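Local coordinates for protein alpha-1,2-mannosidase (Bacteroides thetaiotaomicron, PDB 2WW2) that is a calcium-dependent, inverting glycoside hydrolase of family GH92 that acts on alpha-mannosides, in a bacterium of the human gut, at residues Pro657-Val662 and Val673-Asn679; Gln604-Arg608 and Ala680-Ile686; Pro650-Ile654 and Arg698-His703. One frame throughout, in Å; residues are numbered along the deposited sequence.

Overall arrangement
All three contacts lie on the same side of the chain's centre, within the family 92 catalytic region. Interaction 3 has no fully exposed residue, whereas interaction 1 has three and interaction 2 one. Interactions 1 and 2, their centres about 12 Å apart, reach the same mixed sheet: interaction 1 closes the hairpin of strands 661-665 and 671-675, and interaction 2 docks helix 600-613 on the run into strand 685-691. Arg608 joins them through Asn679. Interaction 3, about 17 and 18 Å from them centre to centre, belongs to a separate small antiparallel sheet and meets interaction 2 where Ile654 packs on Ile686. A backbone ladder dominates interaction 3, side-chain amide and ammonium bonds supplement the hairpin, and interaction 2 relies on side chains and water.

Interaction 1: Pro657-Val662 and Val673-Asn679. With GOL (glycerol), chain G.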
# COMPACT_ATOMS: atom_id res chain seq x y z
N PRO A 657 -21.11 5.86 24.77
CA PRO A 657 -20.80 4.80 25.73
C PRO A 657 -20.98 3.44 25.07
O PRO A 657 -21.80 3.29 24.14
CB PRO A 657 -21.86 4.99 26.81
CG PRO A 657 -23.05 5.57 26.07
CD PRO A 657 -22.42 6.48 25.02
N LEU A 658 -20.27 2.44 25.60
CA LEU A 658 -20.36 1.09 25.07
C LEU A 658 -21.46 0.25 25.74
O LEU A 658 -22.04 -0.64 25.11
CB LEU A 658 -19.00 0.38 25.26
CG LEU A 658 -18.88 -0.99 24.59
CD1 LEU A 658 -18.88 -0.84 23.05
CD2 LEU A 658 -17.61 -1.70 25.10
N PHE A 659 -21.76 0.54 27.00
CA PHE A 659 -22.69 -0.31 27.77
C PHE A 659 -24.06 0.35 27.94
O PHE A 659 -24.21 1.54 27.68
CB PHE A 659 -22.09 -0.62 29.16
CG PHE A 659 -20.78 -1.40 29.10
CD1 PHE A 659 -20.80 -2.78 28.94
CD2 PHE A 659 -19.56 -0.74 29.17
CE1 PHE A 659 -19.59 -3.51 28.88
CE2 PHE A 659 -18.34 -1.45 29.11
CZ PHE A 659 -18.36 -2.84 28.97
N LYS A 660 -25.06 -0.42 28.39
CA LYS A 660 -26.35 0.18 28.71
C LYS A 660 -26.24 1.07 29.95
O LYS A 660 -27.04 2.00 30.14
CB LYS A 660 -27.43 -0.89 28.89
CG LYS A 660 -27.85 -1.51 27.56
CD LYS A 660 -28.82 -2.65 27.72
CE LYS A 660 -29.11 -3.31 26.38
NZ LYS A 660 -29.71 -2.33 25.41
N LYS A 661 -25.21 0.83 30.75
CA LYS A 661 -25.02 1.60 31.98
C LYS A 661 -23.61 1.47 32.55
O LYS A 661 -23.05 0.36 32.61
CB LYS A 661 -26.04 1.13 33.04
CG LYS A 661 -26.16 2.06 34.24
CD LYS A 661 -27.05 1.44 35.31
CE LYS A 661 -27.48 2.47 36.29
NZ LYS A 661 -28.48 1.91 37.26
N VAL A 662 -23.02 2.59 32.95
CA VAL A 662 -21.82 2.54 33.77
C VAL A 662 -22.08 3.43 34.97
O VAL A 662 -22.71 4.48 34.84
CB VAL A 662 -20.51 3.02 33.05
CG1 VAL A 662 -19.90 1.93 32.21
CG2 VAL A 662 -20.77 4.27 32.25
N VAL A 673 -23.74 8.27 37.07
CA VAL A 673 -24.21 7.24 36.13
C VAL A 673 -24.29 7.75 34.70
O VAL A 673 -24.87 8.82 34.45
CB VAL A 673 -25.60 6.75 36.55
CG1 VAL A 673 -26.23 5.85 35.44
CG2 VAL A 673 -25.51 6.01 37.89
N VAL A 674 -23.72 7.01 33.75
CA VAL A 674 -24.01 7.27 32.35
C VAL A 674 -24.98 6.17 31.93
O VAL A 674 -24.60 5.00 31.83
CB VAL A 674 -22.76 7.23 31.43
CG1 VAL A 674 -23.17 7.44 29.96
CG2 VAL A 674 -21.73 8.27 31.85
N SER A 675 -26.25 6.51 31.74
CA SER A 675 -27.19 5.48 31.29
C SER A 675 -27.56 5.63 29.81
O SER A 675 -27.74 6.74 29.30
CB SER A 675 -28.43 5.41 32.19
OG SER A 675 -29.23 6.55 32.01
N ALA A 676 -27.67 4.50 29.13
CA ALA A 676 -27.96 4.47 27.71
C ALA A 676 -28.84 3.24 27.51
O ALA A 676 -28.42 2.23 26.93
CB ALA A 676 -26.65 4.37 26.89
N ALA A 677 -30.08 3.33 28.00
CA ALA A 677 -30.92 2.16 28.14
C ALA A 677 -31.18 1.46 26.82
O ALA A 677 -31.37 0.25 26.78
CB ALA A 677 -32.25 2.51 28.86
N ASP A 678 -31.20 2.21 25.71
CA ASP A 678 -31.45 1.59 24.41
C ASP A 678 -30.21 1.49 23.53
O ASP A 678 -30.29 1.47 22.30
CB ASP A 678 -32.58 2.30 23.68
CG ASP A 678 -33.86 2.27 24.48
OD1 ASP A 678 -34.35 1.16 24.76
OD2 ASP A 678 -34.36 3.36 24.84
N ASN A 679 -29.05 1.38 24.18
CA ASN A 679 -27.78 1.20 23.48
C ASN A 679 -27.74 -0.16 22.78
O ASN A 679 -28.34 -1.13 23.27
CB ASN A 679 -26.62 1.30 24.46
CG ASN A 679 -25.33 1.79 23.80
OD1 ASN A 679 -25.27 1.93 22.58
ND2 ASN A 679 -24.31 2.05 24.61
C1 GOL G . -23.79 -1.87 23.02
O1 GOL G . -22.42 -2.20 22.90
C2 GOL G . -24.56 -2.94 23.78
O2 GOL G . -25.51 -2.43 24.68
C3 GOL G . -23.61 -3.73 24.62
O3 GOL G . -23.49 -4.90 23.92
O HOH W 1 -23.49 3.57 29.47
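Val673 starts the second segment by laying CG1 against CE of Lys661, 3.7 Å away, where the extended lysine chain crosses it obliquely. Val674 forms a hydrogen-bonded antiparallel pair with Val662: its N reaches Val662 O at 2.9 Å, and its O accepts from Val662 N. Their side chains lie side by side, pointing the same way, with Val662 CG2 3.7 Å from Val674 CB. A water donates to both Val674 O and Phe659 O and bridges the two segments. Ser675 pairs with Lys661 without backbone bonds between them and turns its hydroxyl to Glu711. Ala676 N then bonds Lys660 O at 2.8 Å, while Ala676 CB lies 3.9 Å from Pro657 CG. A type I turn from Ala676 to Asn679 follows. Lys660, bent at its last torsion (chi4 -60°), brings NZ back to Asn679 O at 2.8 Å, in the carbonyl plane, and makes a weak bond to Ala677 O. Asn679 comes last: its CG stands anti to the backbone N (chi1 -152°), and ND2 gives its two N-H groups to Pro657 O (2.8 Å) and Phe659 O (3.1 Å). Both acceptors lie close to the amide plane, yet ND2 sits above each carbonyl plane; this double grip fixes the amide's rotation, and OD1 takes a bond from Arg608. A glycerol hydroxyl bonds Leu658 O. Lys660 and Lys661 make a classic beta bulge opposite Glu277, on edge strand 274-277; strand 710-717 flanks the hairpin's other side, and helices 281-294 and 632-640 pack on Leu658 and Phe659.

Interaction 2: Gln604-Arg608 and Ala680-Ile686; sequences QYHLR and AADRPYI
Gln604 reaches from its helix to the start of a strand, where OE1 accepts the backbone N-H of Ile686 at 2.9 Å. The bond is fairly straight at hydrogen (164°), but the donor stands well above the amide's carbonyl plane. One water takes a bond from NE2, a second gives one to OE1, and both donate to Ile686 O, which the amide thus engages through water. OE1 also lies at the edge of the Tyr685 ring. With an alanine at Gln604, Ile686 N is likely to lose this acceptor and the two waters their partner on the helix. Tyr605 and Tyr685 lie side by side, with CB of Tyr605 3.8 Å from CE1 of Tyr685. One turn on, Arg608 lays CG on Pro684 CB at 3.6 Å; bends at chi2 and chi3 (-71° and -61°) then fold the guanidinium back, so that Pro684 CB lies over one of its faces. NH2 makes a weak bond to Ala680 O, 3.0 Å; Asn679 is the guanidinium's stronger partner. Further out, Ser656 OG bonds both NH1 and Pro684 O, and a type I turn spans Ala680 to Arg683. Helix 600-613 thus packs beside strand 710-717, which touches Arg608 through Met716 and Ile686 through Leu714.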
# COMPACT_ATOMS: atom_id res chain seq x y z
N GLN A 604 -19.31 9.96 17.54
CA GLN A 604 -20.10 8.86 18.06
C GLN A 604 -19.97 7.62 17.16
O GLN A 604 -19.75 6.50 17.66
CB GLN A 604 -21.56 9.29 18.18
CG GLN A 604 -21.81 10.32 19.29
CD GLN A 604 -23.02 11.22 19.01
OE1 GLN A 604 -23.96 10.84 18.29
NE2 GLN A 604 -23.01 12.42 19.59
N TYR A 605 -20.09 7.82 15.85
CA TYR A 605 -20.01 6.69 14.93
C TYR A 605 -18.63 6.03 14.95
O TYR A 605 -18.52 4.82 15.13
CB TYR A 605 -20.35 7.09 13.49
CG TYR A 605 -20.11 5.97 12.52
CD1 TYR A 605 -21.03 4.94 12.38
CD2 TYR A 605 -18.93 5.90 11.80
CE1 TYR A 605 -20.80 3.88 11.51
CE2 TYR A 605 -18.68 4.84 10.93
CZ TYR A 605 -19.62 3.84 10.79
OH TYR A 605 -19.36 2.80 9.92
N HIS A 606 -17.59 6.83 14.73
CA HIS A 606 -16.23 6.31 14.59
C HIS A 606 -15.69 5.69 15.86
O HIS A 606 -15.01 4.66 15.83
CB HIS A 606 -15.28 7.39 14.09
CG HIS A 606 -15.53 7.77 12.66
ND1 HIS A 606 -15.37 6.88 11.62
CD2 HIS A 606 -15.94 8.93 12.10
CE1 HIS A 606 -15.67 7.48 10.48
NE2 HIS A 606 -16.02 8.73 10.74
N LEU A 607 -15.97 6.32 16.99
CA LEU A 607 -15.58 5.79 18.27
C LEU A 607 -16.19 4.39 18.48
O LEU A 607 -15.48 3.43 18.81
CB LEU A 607 -16.08 6.76 19.34
CG LEU A 607 -15.58 6.61 20.76
CD1 LEU A 607 -16.25 5.39 21.36
CD2 LEU A 607 -14.03 6.53 20.80
N ARG A 608 -17.49 4.27 18.27
CA ARG A 608 -18.11 2.96 18.45
C ARG A 608 -17.56 1.94 17.45
O ARG A 608 -17.37 0.78 17.77
CB ARG A 608 -19.64 3.08 18.40
CG ARG A 608 -20.18 3.95 19.57
CD ARG A 608 -20.05 3.21 20.91
NE ARG A 608 -20.85 1.98 20.87
CZ ARG A 608 -22.17 1.95 21.06
NH1 ARG A 608 -22.83 3.07 21.33
NH2 ARG A 608 -22.83 0.81 20.98
N ALA A 680 -27.06 -0.20 21.63
CA ALA A 680 -26.91 -1.40 20.81
C ALA A 680 -25.78 -1.19 19.84
O ALA A 680 -25.38 -0.06 19.57
CB ALA A 680 -28.22 -1.68 20.04
N ALA A 681 -25.26 -2.28 19.28
CA ALA A 681 -24.18 -2.17 18.30
C ALA A 681 -24.52 -1.24 17.13
O ALA A 681 -23.65 -0.53 16.61
CB ALA A 681 -23.78 -3.56 17.80
N ASP A 682 -25.79 -1.22 16.72
CA ASP A 682 -26.17 -0.37 15.58
C ASP A 682 -26.85 0.93 16.02
O ASP A 682 -27.47 1.62 15.21
CB ASP A 682 -27.03 -1.14 14.57
CG ASP A 682 -28.38 -1.53 15.13
OD1 ASP A 682 -28.51 -1.65 16.37
OD2 ASP A 682 -29.32 -1.72 14.33
N ARG A 683 -26.72 1.27 17.30
CA ARG A 683 -27.27 2.50 17.82
C ARG A 683 -26.18 3.31 18.53
O ARG A 683 -26.24 3.54 19.74
CB ARG A 683 -28.45 2.21 18.75
CG ARG A 683 -29.66 1.59 18.03
CD ARG A 683 -30.65 0.92 19.00
NE ARG A 683 -31.54 1.89 19.61
CZ ARG A 683 -32.62 2.40 19.00
NH1 ARG A 683 -32.94 2.02 17.77
NH2 ARG A 683 -33.38 3.30 19.63
N PRO A 684 -25.17 3.76 17.77
CA PRO A 684 -24.05 4.50 18.36
C PRO A 684 -24.35 5.98 18.63
O PRO A 684 -23.58 6.65 19.32
CB PRO A 684 -22.97 4.38 17.28
CG PRO A 684 -23.77 4.41 15.99
CD PRO A 684 -25.02 3.61 16.31
N TYR A 685 -25.44 6.50 18.07
CA TYR A 685 -25.68 7.94 18.07
C TYR A 685 -26.45 8.42 19.29
O TYR A 685 -27.38 7.76 19.75
CB TYR A 685 -26.47 8.35 16.80
CG TYR A 685 -25.73 8.05 15.52
CD1 TYR A 685 -24.58 8.76 15.17
CD2 TYR A 685 -26.17 7.04 14.66
CE1 TYR A 685 -23.89 8.48 14.01
CE2 TYR A 685 -25.49 6.75 13.49
CZ TYR A 685 -24.35 7.48 13.17
OH TYR A 685 -23.66 7.21 12.00
N ILE A 686 -26.09 9.60 19.80
CA ILE A 686 -26.87 10.22 20.87
C ILE A 686 -27.98 11.09 20.24
O ILE A 686 -27.70 12.09 19.58
CB ILE A 686 -25.98 11.07 21.81
CG1 ILE A 686 -24.92 10.20 22.51
CG2 ILE A 686 -26.82 11.85 22.84
CD1 ILE A 686 -23.83 11.02 23.18
O HOH W 2 -25.55 13.93 19.58
O HOH W 3 -26.37 11.85 17.06

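Interaction 3: Pro650-Ile654 and Arg698-His703; sequences PEYAI and RNYLTH
Strands 651-654 and 700-702 run antiparallel, their axes 4.5 Å apart at closest approach and 157° between directions. Tyr652 and Leu701 form the hydrogen-bonded pair, with Tyr652 N to Leu701 O at 2.8 Å and Leu701 N to Tyr652 O at 2.9 Å. Ile654 N continues the ladder to Asn699 O, and at the other end His703 N gives to Pro650 O at 3.0 Å. Glu651-Thr702 and Ala653-Tyr700 are the non-hydrogen-bonded pairs. On their face the Glu651 chain crosses the Tyr700 ring obliquely, CG 3.6 Å from CD1, with carboxylate and ring planes 41° apart; OE1 is held by Tyr733 N. Tyr700 CG sits between the backbone N and carbonyl carbon (chi1 65°), which stands the ring up from the sheet beside the Glu651 chain. Ile654 points toward the partner strand and puts CD1 3.9 Å from Leu701 CG; on the face of Leu701, Tyr652 sends its ring alongside His703 toward helix 338-345, its hydroxyl bonded to Lys394. Thr702 is the N-cap of helix 703-707, its OG1 accepting from Glu705 N. This is an antiparallel strand pair of a three-stranded sheet, with strand 642-643 on the other side of 651-654; strand 700-702, outermost in this chain, runs straight into helix 703-707.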
# COMPACT_ATOMS: atom_id res chain seq x y z
N PRO A 650 -9.98 20.76 32.97
CA PRO A 650 -10.80 19.74 33.64
C PRO A 650 -12.14 19.49 32.92
O PRO A 650 -13.21 19.80 33.46
CB PRO A 650 -10.98 20.31 35.06
CG PRO A 650 -10.84 21.82 34.89
CD PRO A 650 -9.81 21.99 33.77
N GLU A 651 -12.06 18.92 31.72
CA GLU A 651 -13.21 18.69 30.82
C GLU A 651 -13.00 17.34 30.19
O GLU A 651 -11.87 16.98 29.88
CB GLU A 651 -13.18 19.65 29.62
CG GLU A 651 -13.88 20.94 29.79
CD GLU A 651 -13.71 21.85 28.60
OE1 GLU A 651 -13.12 21.48 27.54
OE2 GLU A 651 -14.16 22.98 28.75
N TYR A 652 -14.10 16.63 29.91
CA TYR A 652 -14.01 15.39 29.15
C TYR A 652 -14.97 15.47 27.97
O TYR A 652 -16.18 15.68 28.17
CB TYR A 652 -14.40 14.20 30.06
CG TYR A 652 -13.61 14.11 31.35
CD1 TYR A 652 -12.51 13.26 31.45
CD2 TYR A 652 -13.97 14.88 32.46
CE1 TYR A 652 -11.79 13.17 32.62
CE2 TYR A 652 -13.25 14.80 33.63
CZ TYR A 652 -12.16 13.93 33.70
OH TYR A 652 -11.44 13.86 34.87
N ALA A 653 -14.45 15.32 26.75
CA ALA A 653 -15.28 15.35 25.56
C ALA A 653 -16.14 14.09 25.50
O ALA A 653 -15.67 12.99 25.78
CB ALA A 653 -14.43 15.50 24.28
N ILE A 654 -17.40 14.27 25.14
CA ILE A 654 -18.36 13.16 25.07
C ILE A 654 -18.23 12.37 23.75
O ILE A 654 -18.14 12.95 22.66
CB ILE A 654 -19.79 13.66 25.36
CG1 ILE A 654 -19.86 14.06 26.84
CG2 ILE A 654 -20.84 12.54 25.07
CD1 ILE A 654 -21.09 14.87 27.22
N ARG A 698 -24.33 20.06 25.44
CA ARG A 698 -22.87 20.26 25.37
C ARG A 698 -22.16 18.97 24.97
O ARG A 698 -22.62 17.89 25.32
CB ARG A 698 -22.32 20.76 26.71
CG ARG A 698 -22.81 22.16 27.05
CD ARG A 698 -22.16 22.69 28.33
NE ARG A 698 -22.49 21.93 29.53
CZ ARG A 698 -23.54 22.15 30.32
NH1 ARG A 698 -24.43 23.11 30.02
NH2 ARG A 698 -23.73 21.41 31.40
N ASN A 699 -21.05 19.09 24.26
CA ASN A 699 -20.29 17.91 23.82
C ASN A 699 -19.18 17.54 24.79
O ASN A 699 -18.23 16.85 24.42
CB ASN A 699 -19.68 18.13 22.42
CG ASN A 699 -20.75 18.30 21.35
OD1 ASN A 699 -21.80 17.66 21.39
ND2 ASN A 699 -20.47 19.15 20.37
N TYR A 700 -19.32 17.98 26.04
CA TYR A 700 -18.34 17.68 27.08
C TYR A 700 -18.98 17.77 28.47
O TYR A 700 -20.00 18.44 28.66
CB TYR A 700 -17.15 18.64 27.00
CG TYR A 700 -17.51 20.08 27.30
CD1 TYR A 700 -17.24 20.64 28.54
CD2 TYR A 700 -18.13 20.87 26.33
CE1 TYR A 700 -17.58 21.97 28.81
CE2 TYR A 700 -18.47 22.19 26.59
CZ TYR A 700 -18.19 22.73 27.84
OH TYR A 700 -18.52 24.03 28.10
N LEU A 701 -18.36 17.07 29.42
CA LEU A 701 -18.71 17.15 30.84
C LEU A 701 -17.53 17.76 31.58
O LEU A 701 -16.38 17.49 31.23
CB LEU A 701 -18.93 15.74 31.40
CG LEU A 701 -20.20 14.98 31.03
CD1 LEU A 701 -20.11 13.53 31.50
CD2 LEU A 701 -21.42 15.65 31.63
N THR A 702 -17.79 18.57 32.60
CA THR A 702 -16.67 19.07 33.42
C THR A 702 -16.31 18.02 34.46
O THR A 702 -17.15 17.17 34.79
CB THR A 702 -17.01 20.38 34.16
OG1 THR A 702 -18.01 20.13 35.16
CG2 THR A 702 -17.52 21.44 33.18
N HIS A 703 -15.09 18.07 34.97
CA HIS A 703 -14.71 17.21 36.10
C HIS A 703 -15.65 17.42 37.29
O HIS A 703 -16.07 16.46 37.93
CB HIS A 703 -13.27 17.49 36.51
CG HIS A 703 -12.69 16.44 37.42
ND1 HIS A 703 -12.56 16.61 38.78
CD2 HIS A 703 -12.23 15.20 37.15
CE1 HIS A 703 -12.01 15.53 39.31
NE2 HIS A 703 -11.81 14.65 38.35